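Local coordinates for protein 4'-phospho-dehydrooxetanocin synthase (Bacillus megaterium, PDB 5UL3) that catalyses the oxidative ring contraction of dAMP to an oxetane aldehyde in oxetanocin A biosynthesis, using cobalamin, a [4Fe-4S] cluster and S-adenosylmethionine, at residues Q177-F187 with D208-I219; G434-Q442 with L486-E494. All blocks are in the same frame, centred on the assembly; numbering follows the deposited sequence.

How the contacts relate
The two contacts serve two cofactor-binding domains of one chain. Contact 1 pairs neighbouring parallel strands of the Rossmann fold that houses cobalamin, and the side chain of Ser-184, at the C-terminal end of strand 180-184, comes within about 3 Å of the bound cobalamin. Contact 2 belongs to the partial TIM barrel of the AdoMet radical domain: there the turn that follows strand 432-436, whose last residue Glu-436 binds S-adenosylmethionine, packs on helix 484-493. The side chain of Val-435 lies about 11 Å from the iron-sulfur cluster and about 14 Å from cobalamin. The centres of contact 1 and contact 2 are 43 Å apart and their nearest atoms about 14 Å, on opposite sides of the chain's centre.

Contact 1: Q177-F187 with D208-I219; sequences QPDIIGLSVNF and DLSSIITVGNVI
Asp-208 O receives a nearly straight hydrogen bond from Gln-177 NE2 (2.9 Å, 169°), in the plane of the glutamine amide; NE2 also bonds Leu-174 O at the end of helix 166-176. A water that accepts the Ser-210 N-H also sits within hydrogen-bonding distance of Gln-177 OE1 and Pro-178 O. Ser-211 suits the next place because its small hydroxyl fits between the chains: with OG beside its own backbone N (chi1 -49°), it donates to Pro-178 O at 2.7 Å from above the carbonyl plane. Parallel pairing then runs from Ile-212 to Gly-216, the Ile-212, Thr-214 and Gly-216 N-H groups going to the first segment and their carbonyls taking bonds back. Ile-213 turns CD1 against Ile-181 CB (3.8 Å), and Val-215 CG1 lies on Leu-183 CB. Asn-217 ND2 reaches Ser-184 OG at 3.2 Å, and that hydroxyl also bonds cobalamin, in keeping with a Rossmann-type pocket at the strand ends. Ile-219 CD1 closes on Phe-187 CD1 (3.8 Å). The pair forms a right-handed beta-alpha-beta crossover through helix 190-205, which Leu-183 and Ile-213 touch; strands 119-124 and 235-237 flank it, and helix 242-252 meets Ile-180 and Ile-212.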
loop_
_atom_site.group_PDB
_atom_site.type_symbol
_atom_site.label_atom_id
_atom_site.label_comp_id
_atom_site.label_asym_id
_atom_site.label_seq_id
_atom_site.Cartn_x
_atom_site.Cartn_y
_atom_site.Cartn_z
ATOM N N GLN A 177 -25.177 -10.779 13.481
ATOM C CA GLN A 177 -24.896 -11.609 14.650
ATOM C C GLN A 177 -23.634 -12.462 14.472
ATOM O O GLN A 177 -23.690 -13.693 14.545
ATOM C CB GLN A 177 -26.095 -12.485 14.988
ATOM C CG GLN A 177 -27.255 -11.674 15.542
ATOM C CD GLN A 177 -26.883 -11.024 16.853
ATOM O OE1 GLN A 177 -26.339 -11.677 17.745
ATOM N NE2 GLN A 177 -27.151 -9.733 16.976
ATOM N N PRO A 178 -22.490 -11.834 14.235
ATOM C CA PRO A 178 -21.265 -12.605 13.977
ATOM C C PRO A 178 -20.767 -13.305 15.232
ATOM O O PRO A 178 -21.015 -12.880 16.360
ATOM C CB PRO A 178 -20.270 -11.532 13.517
ATOM C CG PRO A 178 -20.742 -10.278 14.197
ATOM C CD PRO A 178 -22.252 -10.381 14.226
ATOM N N ASP A 179 -20.022 -14.392 15.015
ATOM C CA ASP A 179 -19.330 -15.058 16.110
ATOM C C ASP A 179 -17.959 -14.471 16.388
ATOM O O ASP A 179 -17.469 -14.568 17.517
ATOM C CB ASP A 179 -19.187 -16.544 15.797
ATOM C CG ASP A 179 -20.516 -17.180 15.505
ATOM O OD1 ASP A 179 -21.431 -16.991 16.331
ATOM O OD2 ASP A 179 -20.679 -17.782 14.431
ATOM N N ILE A 180 -17.327 -13.880 15.379
ATOM C CA ILE A 180 -16.035 -13.215 15.521
ATOM C C ILE A 180 -16.145 -11.878 14.815
ATOM O O ILE A 180 -16.636 -11.821 13.682
ATOM C CB ILE A 180 -14.884 -14.038 14.908
ATOM C CG1 ILE A 180 -14.749 -15.397 15.614
ATOM C CG2 ILE A 180 -13.542 -13.268 15.057
ATOM C CD1 ILE A 180 -13.895 -16.399 14.836
ATOM N N ILE A 181 -15.697 -10.806 15.470
ATOM C CA ILE A 181 -15.654 -9.491 14.852
ATOM C C ILE A 181 -14.195 -9.073 14.793
ATOM O O ILE A 181 -13.488 -9.159 15.801
ATOM C CB ILE A 181 -16.482 -8.451 15.630
ATOM C CG1 ILE A 181 -17.964 -8.864 15.651
ATOM C CG2 ILE A 181 -16.325 -7.068 15.000
ATOM C CD1 ILE A 181 -18.795 -8.045 16.624
ATOM N N GLY A 182 -13.750 -8.634 13.629
ATOM C CA GLY A 182 -12.383 -8.160 13.473
ATOM C C GLY A 182 -12.341 -6.771 12.882
ATOM O O GLY A 182 -13.035 -6.480 11.907
ATOM N N LEU A 183 -11.495 -5.918 13.465
ATOM C CA LEU A 183 -11.229 -4.590 12.928
ATOM C C LEU A 183 -9.792 -4.517 12.425
ATOM O O LEU A 183 -8.863 -4.915 13.136
ATOM C CB LEU A 183 -11.440 -3.495 13.980
ATOM C CG LEU A 183 -12.688 -3.529 14.861
ATOM C CD1 LEU A 183 -12.697 -2.265 15.752
ATOM C CD2 LEU A 183 -13.959 -3.624 13.993
ATOM N N SER A 184 -9.617 -3.985 11.220
ATOM C CA SER A 184 -8.291 -3.645 10.706
ATOM C C SER A 184 -7.992 -2.192 11.082
ATOM O O SER A 184 -8.711 -1.279 10.652
ATOM C CB SER A 184 -8.250 -3.851 9.190
ATOM O OG SER A 184 -6.922 -3.768 8.689
ATOM N N VAL A 185 -6.950 -1.980 11.883
ATOM C CA VAL A 185 -6.671 -0.693 12.519
ATOM C C VAL A 185 -5.335 -0.193 11.979
ATOM O O VAL A 185 -4.283 -0.770 12.278
ATOM C CB VAL A 185 -6.630 -0.798 14.051
ATOM C CG1 VAL A 185 -6.344 0.574 14.666
ATOM C CG2 VAL A 185 -7.938 -1.371 14.590
ATOM N N ASN A 186 -5.376 0.872 11.193
ATOM C CA ASN A 186 -4.225 1.412 10.495
ATOM C C ASN A 186 -3.821 2.749 11.106
ATOM O O ASN A 186 -4.485 3.260 12.011
ATOM C CB ASN A 186 -4.542 1.560 9.009
ATOM C CG ASN A 186 -3.383 1.166 8.147
ATOM O OD1 ASN A 186 -2.230 1.395 8.511
ATOM N ND2 ASN A 186 -3.668 0.531 7.021
ATOM N N PHE A 187 -2.704 3.298 10.603
ATOM C CA PHE A 187 -2.223 4.614 11.024
ATOM C C PHE A 187 -3.353 5.630 11.080
ATOM O O PHE A 187 -4.136 5.763 10.134
ATOM C CB PHE A 187 -1.147 5.122 10.058
ATOM C CG PHE A 187 0.128 4.332 10.095
ATOM C CD1 PHE A 187 1.051 4.536 11.113
ATOM C CD2 PHE A 187 0.414 3.395 9.114
ATOM C CE1 PHE A 187 2.230 3.812 11.160
ATOM C CE2 PHE A 187 1.610 2.668 9.154
ATOM C CZ PHE A 187 2.511 2.885 10.177
ATOM N N ASP A 208 -26.851 -7.800 23.099
ATOM C CA ASP A 208 -27.217 -7.657 21.689
ATOM C C ASP A 208 -26.238 -8.344 20.739
ATOM O O ASP A 208 -26.599 -8.606 19.583
ATOM C CB ASP A 208 -27.291 -6.179 21.310
ATOM C CG ASP A 208 -28.347 -5.431 22.104
ATOM O OD1 ASP A 208 -29.408 -6.035 22.379
ATOM O OD2 ASP A 208 -28.106 -4.254 22.456
ATOM N N LEU A 209 -25.015 -8.604 21.197
ATOM C CA LEU A 209 -23.970 -9.277 20.430
ATOM C C LEU A 209 -23.270 -10.265 21.348
ATOM O O LEU A 209 -23.176 -10.043 22.556
ATOM C CB LEU A 209 -22.896 -8.300 19.889
ATOM C CG LEU A 209 -23.227 -7.249 18.834
ATOM C CD1 LEU A 209 -22.060 -6.264 18.667
ATOM C CD2 LEU A 209 -23.590 -7.903 17.513
ATOM N N SER A 210 -22.756 -11.347 20.772
ATOM C CA SER A 210 -21.847 -12.227 21.505
ATOM C C SER A 210 -20.785 -12.702 20.524
ATOM O O SER A 210 -21.075 -13.498 19.628
ATOM C CB SER A 210 -22.590 -13.399 22.148
ATOM O OG SER A 210 -23.514 -12.922 23.120
ATOM N N SER A 211 -19.566 -12.198 20.686
ATOM C CA SER A 211 -18.518 -12.414 19.700
ATOM C C SER A 211 -17.150 -12.388 20.361
ATOM O O SER A 211 -16.906 -11.641 21.318
ATOM C CB SER A 211 -18.559 -11.348 18.592
ATOM O OG SER A 211 -19.857 -11.172 18.052
ATOM N N ILE A 212 -16.258 -13.220 19.823
ATOM C CA ILE A 212 -14.828 -12.997 19.979
ATOM C C ILE A 212 -14.456 -11.736 19.216
ATOM O O ILE A 212 -14.809 -11.589 18.038
ATOM C CB ILE A 212 -14.045 -14.203 19.437
ATOM C CG1 ILE A 212 -14.413 -15.478 20.194
ATOM C CG2 ILE A 212 -12.520 -13.921 19.486
ATOM C CD1 ILE A 212 -13.825 -16.730 19.542
ATOM N N ILE A 213 -13.755 -10.816 19.878
ATOM C CA ILE A 213 -13.348 -9.549 19.275
ATOM C C ILE A 213 -11.845 -9.593 19.044
ATOM O O ILE A 213 -11.081 -9.924 19.960
ATOM C CB ILE A 213 -13.714 -8.352 20.167
ATOM C CG1 ILE A 213 -15.180 -8.438 20.602
ATOM C CG2 ILE A 213 -13.469 -7.048 19.428
ATOM C CD1 ILE A 213 -16.154 -8.405 19.445
ATOM N N THR A 214 -11.416 -9.244 17.833
ATOM C CA THR A 214 -9.991 -9.174 17.538
ATOM C C THR A 214 -9.707 -7.924 16.708
ATOM O O THR A 214 -10.578 -7.423 15.995
ATOM C CB THR A 214 -9.504 -10.468 16.831
ATOM O OG1 THR A 214 -8.099 -10.375 16.546
ATOM C CG2 THR A 214 -10.255 -10.743 15.535
ATOM N N VAL A 215 -8.489 -7.391 16.831
ATOM C CA VAL A 215 -8.053 -6.301 15.965
ATOM C C VAL A 215 -6.731 -6.732 15.352
ATOM O O VAL A 215 -5.978 -7.507 15.948
ATOM C CB VAL A 215 -7.888 -4.943 16.684
ATOM C CG1 VAL A 215 -9.270 -4.350 17.105
ATOM C CG2 VAL A 215 -6.945 -5.072 17.874
ATOM N N GLY A 216 -6.458 -6.232 14.150
ATOM C CA GLY A 216 -5.212 -6.561 13.472
ATOM C C GLY A 216 -4.664 -5.364 12.730
ATOM O O GLY A 216 -5.187 -4.248 12.866
ATOM N N ASN A 217 -3.648 -5.614 11.900
ATOM C CA ASN A 217 -2.846 -4.601 11.221
ATOM C C ASN A 217 -1.878 -3.926 12.197
ATOM O O ASN A 217 -1.809 -4.273 13.384
ATOM C CB ASN A 217 -3.705 -3.562 10.493
ATOM C CG ASN A 217 -3.093 -3.115 9.164
ATOM O OD1 ASN A 217 -1.870 -3.176 8.975
ATOM N ND2 ASN A 217 -3.944 -2.669 8.241
ATOM N N VAL A 218 -1.104 -2.974 11.684
ATOM C CA VAL A 218 0.170 -2.626 12.317
ATOM C C VAL A 218 0.000 -1.823 13.614
ATOM O O VAL A 218 0.838 -1.928 14.520
ATOM C CB VAL A 218 1.050 -1.870 11.306
ATOM C CG1 VAL A 218 0.422 -0.539 10.943
ATOM C CG2 VAL A 218 2.477 -1.716 11.852
ATOM N N ILE A 219 -1.072 -1.048 13.752
ATOM C CA ILE A 219 -1.194 -0.139 14.898
ATOM C C ILE A 219 -1.377 -0.917 16.204
ATOM O O ILE A 219 -0.601 -0.687 17.146
ATOM C CB ILE A 219 -2.305 0.902 14.657
ATOM C CG1 ILE A 219 -1.825 1.971 13.669
ATOM C CG2 ILE A 219 -2.748 1.563 15.951
ATOM C CD1 ILE A 219 -0.482 2.571 14.038
HETATM O O HOH W 1 -23.400 -11.739 17.934
#

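Contact 2: G434-Q442 with L486-E494; sequences GVESGSNQQ and LKENLDFLE. With EDO (1,2-ethanediol), chain X.
In the partial TIM barrel of the AdoMet radical domain, the turn between strand 432-436 and helix 440-445 packs against helix 484-493, Gly-438, Ser-439 and Gln-442 meeting Glu-488, Asn-489 and Phe-492. An ST turn shapes the loop: Ser-437 OG accepts the Ser-439 N-H and gives its own proton to Gln-442 OE1. Asparagine suits position 489 because one amide offers both donor and acceptor. Asn-489 OD1 takes a hydrogen bond from Gly-438 N at 3.0 Å, from above the carbonyl plane. Asn-489 ND2 donates almost straight to Gln-442 OE1 (2.9 Å, 165°), which is thus gripped by two donors. Gln-442 CG stands opposite the backbone N (chi1 -170°), and the extended chain carries the amide across that of Asn-489. Gln-442 NE2 is held by Met-475 O and Asp-477 OD1, which helps to fix the amide's rotation. Ser-439 is the N-cap of helix 440-445, its OG accepting from Gln-442 N and donating to Glu-488 OE1 at 2.6 Å. OE1 also takes a bond from a water on Gln-441 N and a weak one from a water on Asn-440 N, and so probably gains from the helix's positive end. Glu-436 binds S-adenosylmethionine; here an ethanediol, probably from the crystallisation liquor, hydrogen-bonds through its hydroxyls to both carboxylate oxygens. Beside the polar network, one helical turn along from Glu-488, Gly-438 CA makes a CH-pi contact over one face of Phe-492, 3.9 Å from the ring centroid, where a CB would run into Phe-492 CG; Val-435 CG1 touches the ring's CZ.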
loop_
_atom_site.group_PDB
_atom_site.type_symbol
_atom_site.label_atom_id
_atom_site.label_comp_id
_atom_site.label_asym_id
_atom_site.label_seq_id
_atom_site.Cartn_x
_atom_site.Cartn_y
_atom_site.Cartn_z
ATOM N N GLY A 434 12.681 3.207 -4.102
ATOM C CA GLY A 434 13.087 3.716 -2.804
ATOM C C GLY A 434 14.530 4.185 -2.756
ATOM O O GLY A 434 15.359 3.599 -2.053
ATOM N N VAL A 435 14.839 5.243 -3.512
ATOM C CA VAL A 435 16.184 5.835 -3.507
ATOM C C VAL A 435 16.558 6.312 -2.104
ATOM O O VAL A 435 17.606 5.936 -1.555
ATOM C CB VAL A 435 16.252 6.987 -4.531
ATOM C CG1 VAL A 435 17.499 7.817 -4.353
ATOM C CG2 VAL A 435 16.173 6.441 -5.962
ATOM N N GLU A 436 15.729 7.191 -1.537
ATOM C CA GLU A 436 15.764 7.730 -0.174
ATOM C C GLU A 436 16.893 8.736 0.071
ATOM O O GLU A 436 16.732 9.654 0.881
ATOM C CB GLU A 436 15.832 6.596 0.876
ATOM C CG GLU A 436 14.667 5.562 0.843
ATOM C CD GLU A 436 13.283 6.137 0.549
ATOM O OE1 GLU A 436 12.447 5.409 -0.035
ATOM O OE2 GLU A 436 12.995 7.294 0.898
ATOM N N SER A 437 18.023 8.606 -0.619
ATOM C CA SER A 437 19.111 9.546 -0.360
ATOM C C SER A 437 20.033 9.627 -1.566
ATOM O O SER A 437 20.136 8.686 -2.350
ATOM C CB SER A 437 19.917 9.132 0.885
ATOM O OG SER A 437 21.022 10.015 1.077
ATOM N N GLY A 438 20.717 10.763 -1.695
ATOM C CA GLY A 438 21.804 10.888 -2.642
ATOM C C GLY A 438 23.162 11.069 -2.002
ATOM O O GLY A 438 24.117 11.424 -2.705
ATOM N N SER A 439 23.286 10.854 -0.696
ATOM C CA SER A 439 24.532 11.035 0.040
ATOM C C SER A 439 25.008 9.677 0.529
ATOM O O SER A 439 24.257 8.959 1.194
ATOM C CB SER A 439 24.320 11.987 1.219
ATOM O OG SER A 439 25.236 11.709 2.270
ATOM N N ASN A 440 26.252 9.313 0.207
ATOM C CA ASN A 440 26.681 7.952 0.535
ATOM C C ASN A 440 26.671 7.706 2.045
ATOM O O ASN A 440 26.278 6.623 2.498
ATOM C CB ASN A 440 28.050 7.671 -0.079
ATOM C CG ASN A 440 27.958 7.460 -1.578
ATOM O OD1 ASN A 440 26.941 6.976 -2.074
ATOM N ND2 ASN A 440 29.006 7.835 -2.307
ATOM N N GLN A 441 27.080 8.699 2.838
ATOM C CA GLN A 441 26.997 8.568 4.293
ATOM C C GLN A 441 25.554 8.374 4.746
ATOM O O GLN A 441 25.260 7.499 5.567
ATOM C CB GLN A 441 27.586 9.805 4.974
ATOM C CG GLN A 441 29.083 9.932 4.857
ATOM C CD GLN A 441 29.596 11.223 5.476
ATOM O OE1 GLN A 441 28.823 12.040 5.983
ATOM N NE2 GLN A 441 30.913 11.411 5.434
ATOM N N GLN A 442 24.636 9.193 4.226
ATOM C CA GLN A 442 23.238 9.081 4.644
ATOM C C GLN A 442 22.631 7.764 4.192
ATOM O O GLN A 442 21.889 7.130 4.951
ATOM C CB GLN A 442 22.425 10.266 4.110
ATOM C CG GLN A 442 21.003 10.370 4.680
ATOM C CD GLN A 442 20.251 11.543 4.078
ATOM O OE1 GLN A 442 20.309 11.754 2.873
ATOM N NE2 GLN A 442 19.587 12.329 4.912
ATOM N N LEU A 486 23.513 17.330 3.208
ATOM C CA LEU A 486 22.514 18.102 2.466
ATOM C C LEU A 486 23.084 18.595 1.148
ATOM O O LEU A 486 22.412 18.534 0.115
ATOM C CB LEU A 486 21.996 19.279 3.300
ATOM C CG LEU A 486 21.328 18.973 4.651
ATOM C CD1 LEU A 486 20.941 20.266 5.351
ATOM C CD2 LEU A 486 20.109 18.021 4.514
ATOM N N LYS A 487 24.325 19.092 1.156
ATOM C CA LYS A 487 24.947 19.511 -0.094
ATOM C C LYS A 487 25.057 18.347 -1.066
ATOM O O LYS A 487 24.811 18.512 -2.267
ATOM C CB LYS A 487 26.330 20.108 0.180
ATOM C CG LYS A 487 26.276 21.361 1.025
ATOM C CD LYS A 487 27.663 22.027 1.112
ATOM C CE LYS A 487 27.590 23.371 1.822
ATOM N NZ LYS A 487 28.922 24.068 1.869
ATOM N N GLU A 488 25.449 17.172 -0.568
ATOM C CA GLU A 488 25.525 15.989 -1.420
ATOM C C GLU A 488 24.151 15.633 -1.978
ATOM O O GLU A 488 24.017 15.272 -3.155
ATOM C CB GLU A 488 26.102 14.811 -0.635
ATOM C CG GLU A 488 27.571 14.977 -0.228
ATOM C CD GLU A 488 27.940 14.148 1.002
ATOM O OE1 GLU A 488 27.205 13.199 1.335
ATOM O OE2 GLU A 488 28.968 14.454 1.648
ATOM N N ASN A 489 23.118 15.733 -1.144
ATOM C CA ASN A 489 21.756 15.454 -1.604
ATOM C C ASN A 489 21.329 16.422 -2.700
ATOM O O ASN A 489 20.765 16.013 -3.721
ATOM C CB ASN A 489 20.795 15.536 -0.425
ATOM C CG ASN A 489 20.751 14.254 0.367
ATOM O OD1 ASN A 489 21.272 13.233 -0.070
ATOM N ND2 ASN A 489 20.126 14.297 1.530
ATOM N N LEU A 490 21.541 17.719 -2.470
ATOM C CA LEU A 490 21.148 18.728 -3.446
ATOM C C LEU A 490 21.854 18.513 -4.778
ATOM O O LEU A 490 21.224 18.615 -5.844
ATOM C CB LEU A 490 21.448 20.121 -2.894
ATOM C CG LEU A 490 20.644 20.583 -1.677
ATOM C CD1 LEU A 490 21.294 21.832 -1.078
ATOM C CD2 LEU A 490 19.184 20.867 -2.078
ATOM N N ASP A 491 23.163 18.222 -4.738
ATOM C CA ASP A 491 23.909 17.893 -5.952
ATOM C C ASP A 491 23.283 16.710 -6.684
ATOM O O ASP A 491 23.056 16.763 -7.899
ATOM C CB ASP A 491 25.367 17.573 -5.607
ATOM C CG ASP A 491 26.178 18.806 -5.253
ATOM O OD1 ASP A 491 25.680 19.935 -5.461
ATOM O OD2 ASP A 491 27.320 18.635 -4.769
ATOM N N PHE A 492 23.029 15.614 -5.960
ATOM C CA PHE A 492 22.360 14.452 -6.538
ATOM C C PHE A 492 21.042 14.834 -7.213
ATOM O O PHE A 492 20.780 14.444 -8.358
ATOM C CB PHE A 492 22.110 13.407 -5.446
ATOM C CG PHE A 492 21.263 12.229 -5.888
ATOM C CD1 PHE A 492 21.846 11.107 -6.470
ATOM C CD2 PHE A 492 19.893 12.234 -5.692
ATOM C CE1 PHE A 492 21.076 10.012 -6.855
ATOM C CE2 PHE A 492 19.116 11.140 -6.087
ATOM C CZ PHE A 492 19.715 10.030 -6.667
ATOM N N LEU A 493 20.195 15.577 -6.497
ATOM C CA LEU A 493 18.868 15.931 -6.986
ATOM C C LEU A 493 18.906 16.860 -8.193
ATOM O O LEU A 493 17.945 16.884 -8.968
ATOM C CB LEU A 493 18.061 16.576 -5.859
ATOM C CG LEU A 493 17.714 15.606 -4.728
ATOM C CD1 LEU A 493 17.320 16.400 -3.532
ATOM C CD2 LEU A 493 16.563 14.677 -5.157
ATOM N N GLU A 494 19.978 17.623 -8.365
ATOM C CA GLU A 494 20.145 18.507 -9.511
ATOM C C GLU A 494 20.757 17.814 -10.724
ATOM O O GLU A 494 20.873 18.442 -11.779
ATOM C CB GLU A 494 20.996 19.722 -9.109
ATOM C CG GLU A 494 20.251 20.679 -8.209
ATOM C CD GLU A 494 21.147 21.655 -7.472
ATOM O OE1 GLU A 494 22.205 22.028 -8.029
ATOM O OE2 GLU A 494 20.792 22.033 -6.330
HETATM C C1 EDO X . 9.686 7.272 2.127
HETATM O O1 EDO X . 10.641 7.997 1.329
HETATM C C2 EDO X . 10.091 5.806 2.293
HETATM O O2 EDO X . 10.100 5.124 1.025
HETATM O O HOH W 2 27.806 11.119 -1.321
HETATM O O HOH W 3 28.647 10.944 1.732
#